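PDB 4XU6: INSIG protein homolog from Mycobacterium vanbaalenii PYR-1, which binds diacylglycerol as a membrane-embedded homotrimer and is a mycobacterial homologue of the Insig sterol-sensing regulators. Local coordinates for residues G22-S25 with H26-G30; P46-F49 with P50-G54; A113-W116 with C117-D121; A149-P152 with D153-G156; P162-A165 with P166-A170. All blocks are in the same frame, centred on the assembly; numbering follows the deposited sequence.

In the fold
Contacts 1, 2, 3 and 5 are helical turns at the ends of membrane helices, whereas contact 4 is a loop turn after strand 148-150. The chemistry follows the place. Contact 2 is buried and apolar, with a detergent on one flank and the lipid pocket on the other; contact 5 lines the same pocket. Contact 1 closes helix 5-29 with polar groups and brings His26 to the pocket, and contact 4, although partly exposed, sends Tyr150 to it. Contacts 1, 2, 4 and 5 all touch the same tridecanoic acid. Contacts 1 and 3 both border another subunit; contact 3 lies away from the annotated sites and touches contact 5 through Trp116 and Phe169.

Contact 1. Residues G22-S25 with H26-G30; sequences GDHS and HVVTG
Gly22, Asp23, His24 and Ser25 hand their carbonyls to the amides four residues on, so 22-25 and 26-30 form the closing turns of helix 5-29. The first three bonds are short and fairly straight; the last, Thr29 N to Ser25 O, stretches to 3.2 Å and bends to 143° at the hydrogen. There the Thr29 hydroxyl adds a second grip, OG1 donating to Ser25 O at 2.8 Å. With chi1 at 56°, OG1 sits between backbone N and carbonyl carbon, which turns it back onto this oxygen. Gly30, at positive phi, ends the helix in a Schellman motif, its N bonded to Val27 O at 3.0 Å. On one side of the helix Val28 lies over a face of the His24 imidazole, CB 4.3 Å from the ring centroid, a CH-pi contact. Another side is polar: a water donates to Asp23 OD1 at 2.6 Å and is also hydrogen-bonded to His26 ND1 at 2.8 Å, joining two groups whose own atoms stay apart. The other ring nitrogen of His26, NE2, bonds to Thr93 OG1, so this diacylglycerol-binding residue is held at both nitrogens. Asp23 OD2 meets Ser45 and Tyr34, while His26 packs against Ala94 of helix 76-96 and Thr32 of strand 32-34; Val28 and Thr29 lean on Pro100 of a second subunit.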
# COMPACT_ATOMS: atom_id res chain seq x y z
N GLY A 22 15.51 -8.07 -1.65
CA GLY A 22 14.37 -8.95 -1.46
C GLY A 22 14.79 -10.33 -0.98
O GLY A 22 14.15 -10.91 -0.10
N ASP A 23 15.86 -10.86 -1.54
CA ASP A 23 16.30 -12.20 -1.14
C ASP A 23 16.88 -12.19 0.27
O ASP A 23 16.64 -13.11 1.04
CB ASP A 23 17.31 -12.76 -2.14
CG ASP A 23 17.41 -14.28 -2.08
OD1 ASP A 23 16.37 -14.96 -1.94
OD2 ASP A 23 18.54 -14.79 -2.19
N HIS A 24 17.63 -11.15 0.63
CA HIS A 24 18.07 -11.03 2.02
C HIS A 24 16.86 -11.02 2.95
O HIS A 24 16.87 -11.67 4.00
CB HIS A 24 18.88 -9.76 2.26
CG HIS A 24 19.06 -9.47 3.72
ND1 HIS A 24 19.94 -10.17 4.51
CD2 HIS A 24 18.42 -8.60 4.54
CE1 HIS A 24 19.86 -9.73 5.76
NE2 HIS A 24 18.94 -8.78 5.80
N SER A 25 15.82 -10.29 2.57
CA SER A 25 14.60 -10.22 3.38
C SER A 25 13.96 -11.60 3.57
O SER A 25 13.57 -11.96 4.68
CB SER A 25 13.60 -9.24 2.75
OG SER A 25 14.13 -7.93 2.75
N HIS A 26 13.87 -12.38 2.49
CA HIS A 26 13.36 -13.75 2.59
C HIS A 26 14.22 -14.64 3.49
O HIS A 26 13.70 -15.40 4.31
CB HIS A 26 13.23 -14.39 1.20
CG HIS A 26 11.96 -14.03 0.49
ND1 HIS A 26 11.70 -14.39 -0.81
CD2 HIS A 26 10.86 -13.36 0.92
CE1 HIS A 26 10.50 -13.95 -1.16
NE2 HIS A 26 9.97 -13.32 -0.13
N VAL A 27 15.54 -14.54 3.34
CA VAL A 27 16.43 -15.38 4.14
C VAL A 27 16.36 -15.04 5.63
O VAL A 27 16.19 -15.93 6.48
CB VAL A 27 17.88 -15.34 3.63
CG1 VAL A 27 18.85 -16.01 4.63
CG2 VAL A 27 17.98 -16.02 2.26
N VAL A 28 16.45 -13.75 5.95
CA VAL A 28 16.51 -13.31 7.35
C VAL A 28 15.18 -13.53 8.08
O VAL A 28 15.16 -13.68 9.30
CB VAL A 28 16.98 -11.83 7.49
CG1 VAL A 28 15.87 -10.86 7.07
CG2 VAL A 28 17.43 -11.55 8.91
N THR A 29 14.08 -13.59 7.35
CA THR A 29 12.79 -13.85 7.99
C THR A 29 12.47 -15.33 7.99
O THR A 29 11.48 -15.75 8.59
CB THR A 29 11.62 -13.14 7.27
OG1 THR A 29 11.61 -13.54 5.90
CG2 THR A 29 11.75 -11.63 7.36
N GLY A 30 13.28 -16.13 7.31
CA GLY A 30 13.03 -17.57 7.23
C GLY A 30 12.00 -17.97 6.18
O GLY A 30 11.47 -19.09 6.21
O HOH W 1 13.94 -14.36 -2.55

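Contact 2. Residues P46-F49 with P50-G54; sequences PFWF and PILVG. With BOG (octyl beta-D-glucopyranoside), chain C; TDA (N-tridecanoic acid), chain E.
Trp48 reaches Leu52, one turn further along, and an octyl glucoside with different parts of its side chain. Its CB lies 3.4 Å from C6' of the detergent's alkyl tail. A chi1 of 50° places CG between backbone N and carbonyl carbon and folds the indole back beside the start of the helix, where Pro46 CB lies over one face, toward its rim. Along the five-membered ring, CD1 passes the sugar, and NE1 then donates to O6 at 2.8 Å, an almost straight bond (162°) with the oxygen in the ring plane at its edge. On the benzo ring, CE3 meets Leu52 CD1 at 3.8 Å, the two side chains crossing obliquely. Phe47 repeats the pattern more simply, its CD2 touching Ile51 CD1 and its CZ the detergent tail. On the pocket flank, Phe49 and Val53 run side by side, and Val53 CG2 sits over one face of the phenyl, 4.1 Å from its centroid. C22 of a bound tridecanoic acid approaches the edge of that ring, and Val53 CG1 touches C28 of the same chain at 3.7 Å. Leu52 N to Trp48 O and Val53 N to Phe49 O are helix bonds. Pro50, lacking an N-H, is well placed near the start of transmembrane helix 48-64, which separates an amphiphile carried on one flank from the lipid-binding pocket walled by Phe49 and Val53.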
# COMPACT_ATOMS: atom_id res chain seq x y z
N PRO A 46 23.37 -16.81 -3.05
CA PRO A 46 24.37 -17.39 -3.96
C PRO A 46 24.64 -16.39 -5.06
O PRO A 46 23.70 -15.71 -5.51
CB PRO A 46 23.64 -18.60 -4.55
CG PRO A 46 22.56 -18.95 -3.58
CD PRO A 46 22.14 -17.62 -2.98
N PHE A 47 25.89 -16.29 -5.50
CA PHE A 47 26.28 -15.23 -6.43
C PHE A 47 25.45 -15.25 -7.72
O PHE A 47 25.28 -14.21 -8.35
CB PHE A 47 27.77 -15.31 -6.77
CG PHE A 47 28.10 -16.33 -7.81
CD1 PHE A 47 28.24 -17.67 -7.46
CD2 PHE A 47 28.23 -15.96 -9.15
CE1 PHE A 47 28.53 -18.62 -8.43
CE2 PHE A 47 28.52 -16.90 -10.12
CZ PHE A 47 28.66 -18.23 -9.76
N TRP A 48 24.96 -16.43 -8.11
CA TRP A 48 24.21 -16.54 -9.36
C TRP A 48 22.79 -15.99 -9.26
O TRP A 48 22.15 -15.73 -10.28
CB TRP A 48 24.17 -17.99 -9.88
CG TRP A 48 23.74 -19.03 -8.87
CD1 TRP A 48 24.56 -19.92 -8.21
CD2 TRP A 48 22.41 -19.31 -8.42
NE1 TRP A 48 23.81 -20.72 -7.38
CE2 TRP A 48 22.49 -20.36 -7.48
CE3 TRP A 48 21.15 -18.76 -8.70
CZ2 TRP A 48 21.36 -20.88 -6.84
CZ3 TRP A 48 20.04 -19.27 -8.06
CH2 TRP A 48 20.15 -20.32 -7.14
N PHE A 49 22.29 -15.82 -8.04
CA PHE A 49 20.93 -15.30 -7.86
C PHE A 49 20.74 -13.88 -8.42
O PHE A 49 19.87 -13.66 -9.28
CB PHE A 49 20.46 -15.41 -6.40
CG PHE A 49 19.10 -14.81 -6.17
CD1 PHE A 49 17.96 -15.50 -6.56
CD2 PHE A 49 18.96 -13.55 -5.61
CE1 PHE A 49 16.69 -14.95 -6.39
CE2 PHE A 49 17.70 -12.99 -5.43
CZ PHE A 49 16.56 -13.69 -5.82
N PRO A 50 21.57 -12.90 -7.98
CA PRO A 50 21.38 -11.57 -8.56
C PRO A 50 21.71 -11.55 -10.06
O PRO A 50 21.19 -10.69 -10.78
CB PRO A 50 22.38 -10.69 -7.79
CG PRO A 50 23.42 -11.66 -7.25
CD PRO A 50 22.63 -12.91 -6.94
N ILE A 51 22.54 -12.47 -10.53
CA ILE A 51 22.82 -12.54 -11.96
C ILE A 51 21.58 -13.03 -12.72
O ILE A 51 21.24 -12.47 -13.76
CB ILE A 51 24.03 -13.45 -12.29
CG1 ILE A 51 25.29 -12.93 -11.60
CG2 ILE A 51 24.25 -13.53 -13.80
CD1 ILE A 51 26.51 -13.85 -11.78
N LEU A 52 20.90 -14.05 -12.19
CA LEU A 52 19.67 -14.52 -12.83
C LEU A 52 18.59 -13.43 -12.89
O LEU A 52 18.01 -13.20 -13.94
CB LEU A 52 19.09 -15.74 -12.12
CG LEU A 52 19.69 -17.13 -12.38
CD1 LEU A 52 18.84 -18.19 -11.72
CD2 LEU A 52 19.81 -17.38 -13.89
N VAL A 53 18.32 -12.78 -11.76
CA VAL A 53 17.27 -11.76 -11.74
C VAL A 53 17.66 -10.53 -12.56
O VAL A 53 16.83 -9.94 -13.26
CB VAL A 53 16.90 -11.35 -10.29
CG1 VAL A 53 15.80 -10.26 -10.32
CG2 VAL A 53 16.45 -12.57 -9.48
N GLY A 54 18.93 -10.15 -12.48
CA GLY A 54 19.43 -9.03 -13.25
C GLY A 54 19.29 -9.30 -14.75
O GLY A 54 18.89 -8.43 -15.53
C1 BOG C . 26.36 -24.05 -9.49
O1 BOG C . 27.04 -22.93 -10.06
C2 BOG C . 27.37 -25.01 -8.88
O2 BOG C . 28.31 -25.44 -9.88
C3 BOG C . 26.63 -26.20 -8.30
O3 BOG C . 27.54 -27.15 -7.74
C4 BOG C . 25.68 -25.69 -7.23
O4 BOG C . 24.93 -26.79 -6.69
C5 BOG C . 24.71 -24.68 -7.84
O5 BOG C . 25.41 -23.61 -8.51
C6 BOG C . 23.79 -24.09 -6.77
O6 BOG C . 24.48 -23.08 -6.03
C1' BOG C . 26.29 -22.35 -11.12
C2' BOG C . 27.02 -21.11 -11.60
C3' BOG C . 26.54 -20.72 -12.99
C4' BOG C . 27.10 -19.36 -13.40
C5' BOG C . 26.01 -18.55 -14.10
C6' BOG C . 24.77 -18.53 -13.22
C7' BOG C . 23.53 -17.99 -13.94
C8' BOG C . 23.90 -16.90 -14.93
O21 TDA E . 11.35 -15.37 -4.07
O22 TDA E . 13.25 -16.60 -4.62
C21 TDA E . 12.52 -15.65 -4.89
C22 TDA E . 12.89 -14.74 -6.03
C23 TDA E . 11.72 -13.82 -6.42
C24 TDA E . 12.15 -12.79 -7.46
C25 TDA E . 10.96 -11.95 -7.93
C26 TDA E . 11.37 -10.89 -8.95
C27 TDA E . 12.21 -9.84 -8.24
C28 TDA E . 12.63 -8.72 -9.17
C29 TDA E . 13.60 -7.80 -8.45
C30 TDA E . 13.97 -6.67 -9.38
C31 TDA E . 12.75 -5.79 -9.63
C32 TDA E . 13.13 -4.54 -10.41
C33 TDA E . 11.93 -3.97 -11.16

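Contact 3. Residues A113-W116 with C117-D121; sequences AITW and CVLGD. With BOG (octyl beta-D-glucopyranoside), chain D.
Cys117, Val118, Leu119 and Gly120 each return an amide to a carbonyl of 113-116, carrying helix 101-119 to its end. Cys117 N bonds to Ala113 O, and its SG stands 4.1 Å from Trp116 CE3 in an oblique sulfur-aromatic contact. Val118 N reaches Ile114 O; one branch, CG2, comes within 4.1 Å of Ile114 CG2 and also touches the tail of an octyl glucoside. The sugar of that detergent donates from O2 to Val118 O at 3.2 Å. Leu119 N donates to Thr115 O through a bent bond, 142° at the hydrogen, while its CB lies close to the same carbonyl oxygen. Gly120, the first residue to leave helical angles, still donates to Trp116 O at 2.7 Å, and its CA packs 3.6 Å from Trp116 CD1. Asp121 then turns its carbonyl to the tryptophan: NE1 donates to Asp121 O at 2.8 Å and 166°. The oxygen lies in the indole plane, but the donor stands above the carbonyl plane. Trp116 holds CG anti to its N (chi1 -180°), which lets the ring reach forward past the helix end. The Asp121 carboxylate forms a salt bridge with Arg64, and Trp116 and Cys117 pack on Cys77 of a third subunit, an engineered cross-linking position. A helix C-terminus thus passes directly into an N-cap, Asp121 OD1 receiving Gly124 N at the start of helix 122-144: a tight helix-to-helix connection at the trimer interface.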
# COMPACT_ATOMS: atom_id res chain seq x y z
N ALA A 113 -1.94 -6.17 -9.33
CA ALA A 113 -3.00 -5.61 -10.18
C ALA A 113 -2.96 -4.09 -10.16
O ALA A 113 -3.12 -3.44 -11.20
CB ALA A 113 -4.37 -6.11 -9.73
N ILE A 114 -2.76 -3.51 -8.98
CA ILE A 114 -2.71 -2.05 -8.88
C ILE A 114 -1.50 -1.50 -9.62
O ILE A 114 -1.60 -0.50 -10.35
CB ILE A 114 -2.73 -1.59 -7.41
CG1 ILE A 114 -4.13 -1.80 -6.82
CG2 ILE A 114 -2.33 -0.11 -7.31
CD1 ILE A 114 -4.17 -1.79 -5.29
N THR A 115 -0.35 -2.16 -9.47
CA THR A 115 0.86 -1.78 -10.19
C THR A 115 0.61 -1.75 -11.70
O THR A 115 0.95 -0.77 -12.38
CB THR A 115 2.03 -2.74 -9.86
OG1 THR A 115 2.25 -2.73 -8.45
CG2 THR A 115 3.32 -2.32 -10.57
N TRP A 116 -0.00 -2.80 -12.23
CA TRP A 116 -0.30 -2.85 -13.65
C TRP A 116 -1.33 -1.79 -14.07
O TRP A 116 -1.17 -1.15 -15.11
CB TRP A 116 -0.78 -4.25 -14.08
CG TRP A 116 -1.07 -4.26 -15.55
CD1 TRP A 116 -0.16 -4.27 -16.57
CD2 TRP A 116 -2.36 -4.20 -16.16
NE1 TRP A 116 -0.81 -4.22 -17.79
CE2 TRP A 116 -2.17 -4.19 -17.56
CE3 TRP A 116 -3.67 -4.16 -15.66
CZ2 TRP A 116 -3.23 -4.14 -18.46
CZ3 TRP A 116 -4.72 -4.12 -16.56
CH2 TRP A 116 -4.50 -4.11 -17.94
N CYS A 117 -2.38 -1.61 -13.27
CA CYS A 117 -3.39 -0.59 -13.62
C CYS A 117 -2.79 0.81 -13.71
O CYS A 117 -3.15 1.59 -14.59
CB CYS A 117 -4.53 -0.59 -12.60
SG CYS A 117 -5.63 -2.01 -12.76
N VAL A 118 -1.86 1.11 -12.80
CA VAL A 118 -1.26 2.44 -12.76
C VAL A 118 -0.23 2.64 -13.87
O VAL A 118 -0.17 3.71 -14.50
CB VAL A 118 -0.61 2.71 -11.38
CG1 VAL A 118 0.14 4.05 -11.38
CG2 VAL A 118 -1.65 2.68 -10.27
N LEU A 119 0.57 1.61 -14.14
CA LEU A 119 1.79 1.79 -14.92
C LEU A 119 1.86 0.97 -16.21
O LEU A 119 2.63 1.31 -17.12
CB LEU A 119 3.00 1.39 -14.07
CG LEU A 119 3.25 2.18 -12.80
CD1 LEU A 119 4.40 1.53 -12.06
CD2 LEU A 119 3.57 3.63 -13.12
N GLY A 120 1.08 -0.10 -16.29
CA GLY A 120 1.27 -1.05 -17.37
C GLY A 120 0.39 -0.85 -18.58
O GLY A 120 -0.56 -0.05 -18.56
N ASP A 121 0.71 -1.56 -19.65
CA ASP A 121 -0.18 -1.63 -20.81
C ASP A 121 -0.36 -3.10 -21.21
O ASP A 121 0.06 -3.99 -20.47
CB ASP A 121 0.33 -0.76 -21.97
CG ASP A 121 1.73 -1.16 -22.45
OD1 ASP A 121 2.36 -2.05 -21.86
OD2 ASP A 121 2.20 -0.55 -23.43
C1 BOG D . -5.16 5.30 -14.56
O1 BOG D . -4.87 4.89 -13.23
C2 BOG D . -3.98 4.97 -15.45
O2 BOG D . -2.76 5.49 -14.90
C3 BOG D . -4.23 5.56 -16.83
O3 BOG D . -3.19 5.13 -17.71
C4 BOG D . -5.57 5.09 -17.40
O4 BOG D . -6.07 6.08 -18.30
C5 BOG D . -6.67 4.77 -16.39
O5 BOG D . -6.27 4.54 -15.03
C6 BOG D . -7.30 3.49 -16.89
O6 BOG D . -6.27 2.66 -17.45
C1' BOG D . -5.88 4.02 -12.72
C2' BOG D . -5.75 3.98 -11.22
C3' BOG D . -5.98 2.57 -10.72
C4' BOG D . -5.24 2.37 -9.40
C5' BOG D . -6.20 2.33 -8.23
C6' BOG D . -5.47 2.61 -6.93
C7' BOG D . -6.45 2.63 -5.76
C8' BOG D . -5.71 2.94 -4.47

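Contact 4. Residues A149-P152 with D153-G156; sequences AYHP and DSDG. With TDA (N-tridecanoic acid), chain E.
His151 grips the turn at two points, both by hydrogen bonds from backbone amides of 153-156. Ser154 N donates to His151 O at 2.8 Å, approaching from above the carbonyl plane, and Asp153 N donates to the ring nitrogen ND1 at 3.1 Å. The second bond is straight (164°) although the amide is tilted from the imidazole plane. With CG anti to the backbone N (chi1 -169°), the ring comes alongside Asp153; Pro152 CD packs over one imidazole face, toward its rim. Water gives a third, indirect link: one molecule donates to Tyr150 O at 2.8 Å and to Asp155 OD2 at 2.5 Å, bridging strand end to turn. Asp155 OD1 also comes within 2.9 Å of Pro152 O, a close approach of two acceptors. Tyr150 CB rests against Ser154 O at 3.4 Å and near Asp155 CB, after which the phenol leads away toward the membrane pocket. There its OH lies 3.0 Å from O21 of a bound tridecanoic acid, to which it is hydrogen-bonded, and also bonds to Glu139. Ser154 OG bonds to His97 O, and the His97 ring meets that of His151 edge-to-face. Accepting an N-H suggests that ND1 carries no proton, consistent with a neutral imidazole. The turn just after diacylglycerol-binding Tyr150 is thus held through His151, and Tyr150 O by one water, while its hydroxyl meets the acid's carboxyl group.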
# COMPACT_ATOMS: atom_id res chain seq x y z
N ALA A 149 15.00 -24.12 -0.16
CA ALA A 149 13.63 -24.52 0.12
C ALA A 149 12.84 -23.35 0.68
O ALA A 149 13.41 -22.42 1.24
CB ALA A 149 13.61 -25.69 1.11
N TYR A 150 11.52 -23.41 0.53
CA TYR A 150 10.64 -22.44 1.18
C TYR A 150 10.25 -22.93 2.57
O TYR A 150 10.30 -24.13 2.86
CB TYR A 150 9.39 -22.16 0.32
CG TYR A 150 9.64 -21.12 -0.74
CD1 TYR A 150 10.26 -21.46 -1.94
CD2 TYR A 150 9.28 -19.79 -0.54
CE1 TYR A 150 10.51 -20.50 -2.91
CE2 TYR A 150 9.53 -18.83 -1.50
CZ TYR A 150 10.14 -19.19 -2.69
OH TYR A 150 10.40 -18.23 -3.65
N HIS A 151 9.89 -21.99 3.44
CA HIS A 151 9.30 -22.32 4.73
C HIS A 151 8.08 -23.21 4.47
O HIS A 151 7.39 -23.03 3.48
CB HIS A 151 8.87 -21.03 5.43
CG HIS A 151 8.49 -21.23 6.86
ND1 HIS A 151 7.21 -21.57 7.25
CD2 HIS A 151 9.21 -21.12 8.00
CE1 HIS A 151 7.17 -21.67 8.57
NE2 HIS A 151 8.37 -21.40 9.05
N PRO A 152 7.85 -24.20 5.35
CA PRO A 152 6.77 -25.18 5.12
C PRO A 152 5.38 -24.54 5.05
O PRO A 152 4.47 -25.13 4.48
CB PRO A 152 6.87 -26.11 6.33
CG PRO A 152 8.29 -26.01 6.77
CD PRO A 152 8.69 -24.58 6.50
N ASP A 153 5.22 -23.35 5.62
CA ASP A 153 3.93 -22.67 5.52
C ASP A 153 3.85 -21.73 4.31
O ASP A 153 2.87 -20.99 4.15
CB ASP A 153 3.58 -21.96 6.83
CG ASP A 153 3.23 -22.94 7.94
OD1 ASP A 153 2.75 -24.05 7.62
OD2 ASP A 153 3.42 -22.60 9.13
N SER A 154 4.85 -21.79 3.43
CA SER A 154 4.84 -20.99 2.21
C SER A 154 5.32 -21.80 1.01
O SER A 154 6.07 -21.27 0.18
CB SER A 154 5.75 -19.76 2.36
OG SER A 154 5.78 -19.31 3.70
N ASP A 155 4.92 -23.06 0.90
CA ASP A 155 5.43 -23.90 -0.18
C ASP A 155 4.35 -24.60 -1.01
O ASP A 155 4.62 -25.61 -1.65
CB ASP A 155 6.43 -24.93 0.37
CG ASP A 155 5.79 -25.91 1.35
OD1 ASP A 155 4.59 -25.77 1.66
OD2 ASP A 155 6.51 -26.81 1.82
N GLY A 156 3.15 -24.03 -1.01
CA GLY A 156 1.98 -24.66 -1.62
C GLY A 156 1.96 -24.82 -3.13
O GLY A 156 1.12 -25.57 -3.64
O21 TDA E . 11.35 -15.37 -4.07
O22 TDA E . 13.25 -16.60 -4.62
C21 TDA E . 12.52 -15.65 -4.89
C22 TDA E . 12.89 -14.74 -6.03
C23 TDA E . 11.72 -13.82 -6.42
C24 TDA E . 12.15 -12.79 -7.46
C25 TDA E . 10.96 -11.95 -7.93
C26 TDA E . 11.37 -10.89 -8.95
C27 TDA E . 12.21 -9.84 -8.24
C28 TDA E . 12.63 -8.72 -9.17
C29 TDA E . 13.60 -7.80 -8.45
C30 TDA E . 13.97 -6.67 -9.38
C31 TDA E . 12.75 -5.79 -9.63
C32 TDA E . 13.13 -4.54 -10.41
C33 TDA E . 11.93 -3.97 -11.16
O HOH W 2 9.01 -26.44 2.09

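Contact 5. Residues P162-A165 with P166-A170; sequences PFLA and PLYFA. With TDA (N-tridecanoic acid), chain E; TDA (N-tridecanoic acid), chain F.
The lipid-binding pocket has one wall in the opening turns of transmembrane helix 164-184, where Leu164 and Tyr168 lie side by side, pointing the same way. Leu164 CB meets Tyr168 CD2 at 4.0 Å, and Leu164 CD2 continues to O21 of a bound tridecanoic acid at 3.5 Å. The tail of that lipid runs across one face of the phenol, C25 standing 3.6 Å above the ring plane and toward its rim. Tyr168 has CG beside its backbone N (chi1 -84°), which sets Leu164 O at the ring edge, 3.2 Å from CD2. Leu167, with CG anti to N, adds CD2 to the same tail. Backbone bonds set this spacing: Leu167 N to Phe163 O, Tyr168 N to Leu164 O and Phe169 N to Ala165 O. Pro166 has no N-H to give, and its ring fits near the helix start, CG close to Phe163 O. Helix 122-144 covers the tyrosine and supplies Glu139, whose OE2 is hydrogen-bonded to Tyr168 OH. That hydroxyl oxygen also sits between two lipid chains, 3.5 Å from C23 of the first acid and 3.4 Å from C25 of a second.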
# COMPACT_ATOMS: atom_id res chain seq x y z
N PRO A 162 2.91 -19.64 -3.57
CA PRO A 162 1.92 -19.18 -4.56
C PRO A 162 2.06 -17.68 -4.87
O PRO A 162 1.77 -17.28 -5.99
CB PRO A 162 0.58 -19.48 -3.88
CG PRO A 162 0.89 -20.71 -3.02
CD PRO A 162 2.30 -20.46 -2.50
N PHE A 163 2.52 -16.88 -3.90
CA PHE A 163 2.69 -15.44 -4.14
C PHE A 163 3.71 -15.11 -5.22
O PHE A 163 3.74 -13.99 -5.71
CB PHE A 163 2.95 -14.64 -2.84
CG PHE A 163 4.28 -14.94 -2.16
CD1 PHE A 163 5.50 -14.61 -2.77
CD2 PHE A 163 4.30 -15.49 -0.89
CE1 PHE A 163 6.72 -14.86 -2.12
CE2 PHE A 163 5.51 -15.74 -0.22
CZ PHE A 163 6.72 -15.43 -0.85
N LEU A 164 4.55 -16.08 -5.59
CA LEU A 164 5.52 -15.85 -6.67
C LEU A 164 4.83 -15.48 -7.97
O LEU A 164 5.35 -14.69 -8.75
CB LEU A 164 6.40 -17.07 -6.90
CG LEU A 164 7.38 -17.39 -5.77
CD1 LEU A 164 8.16 -18.66 -6.10
CD2 LEU A 164 8.32 -16.22 -5.52
N ALA A 165 3.66 -16.06 -8.23
CA ALA A 165 3.00 -15.76 -9.50
C ALA A 165 2.67 -14.26 -9.65
O ALA A 165 3.10 -13.64 -10.63
CB ALA A 165 1.77 -16.67 -9.72
N PRO A 166 1.94 -13.66 -8.68
CA PRO A 166 1.74 -12.22 -8.88
C PRO A 166 3.00 -11.38 -8.63
O PRO A 166 3.11 -10.29 -9.18
CB PRO A 166 0.64 -11.87 -7.86
CG PRO A 166 0.69 -12.96 -6.83
CD PRO A 166 1.09 -14.19 -7.60
N LEU A 167 3.94 -11.87 -7.82
CA LEU A 167 5.17 -11.10 -7.60
C LEU A 167 5.97 -11.00 -8.90
O LEU A 167 6.38 -9.91 -9.29
CB LEU A 167 6.02 -11.69 -6.47
CG LEU A 167 7.39 -11.03 -6.19
CD1 LEU A 167 7.22 -9.56 -5.85
CD2 LEU A 167 8.13 -11.78 -5.05
N TYR A 168 6.18 -12.13 -9.57
CA TYR A 168 6.89 -12.12 -10.85
C TYR A 168 6.11 -11.34 -11.90
O TYR A 168 6.70 -10.63 -12.72
CB TYR A 168 7.16 -13.55 -11.34
CG TYR A 168 8.41 -14.20 -10.76
CD1 TYR A 168 9.68 -13.77 -11.15
CD2 TYR A 168 8.32 -15.24 -9.83
CE1 TYR A 168 10.83 -14.35 -10.62
CE2 TYR A 168 9.49 -15.84 -9.30
CZ TYR A 168 10.74 -15.37 -9.71
OH TYR A 168 11.91 -15.93 -9.21
N PHE A 169 4.79 -11.45 -11.88
CA PHE A 169 3.98 -10.70 -12.85
C PHE A 169 4.25 -9.19 -12.74
O PHE A 169 4.51 -8.53 -13.74
CB PHE A 169 2.48 -10.98 -12.65
CG PHE A 169 1.60 -10.12 -13.54
CD1 PHE A 169 1.33 -10.51 -14.85
CD2 PHE A 169 1.07 -8.92 -13.07
CE1 PHE A 169 0.53 -9.71 -15.68
CE2 PHE A 169 0.27 -8.12 -13.88
CZ PHE A 169 0.00 -8.51 -15.19
N ALA A 170 4.21 -8.66 -11.52
CA ALA A 170 4.49 -7.25 -11.29
C ALA A 170 5.91 -6.89 -11.72
O ALA A 170 6.13 -5.85 -12.31
CB ALA A 170 4.27 -6.88 -9.80
O21 TDA E . 11.35 -15.37 -4.07
O22 TDA E . 13.25 -16.60 -4.62
C21 TDA E . 12.52 -15.65 -4.89
C22 TDA E . 12.89 -14.74 -6.03
C23 TDA E . 11.72 -13.82 -6.42
C24 TDA E . 12.15 -12.79 -7.46
C25 TDA E . 10.96 -11.95 -7.93
C26 TDA E . 11.37 -10.89 -8.95
C27 TDA E . 12.21 -9.84 -8.24
C28 TDA E . 12.63 -8.72 -9.17
C29 TDA E . 13.60 -7.80 -8.45
C30 TDA E . 13.97 -6.67 -9.38
C31 TDA E . 12.75 -5.79 -9.63
C32 TDA E . 13.13 -4.54 -10.41
C33 TDA E . 11.93 -3.97 -11.16
C21 TDA F . 15.85 -18.52 -7.64
C22 TDA F . 15.74 -18.41 -9.14
C23 TDA F . 15.22 -17.05 -9.57
C24 TDA F . 15.00 -17.02 -11.08
C25 TDA F . 14.43 -15.70 -11.55
C26 TDA F . 13.83 -15.81 -12.96
C27 TDA F . 14.84 -16.42 -13.92
C28 TDA F . 14.20 -16.71 -15.27
C29 TDA F . 14.99 -16.04 -16.38
C30 TDA F . 16.42 -16.56 -16.41
C31 TDA F . 17.31 -15.58 -17.16
C32 TDA F . 16.67 -15.17 -18.49
C33 TDA F . 17.70 -14.54 -19.42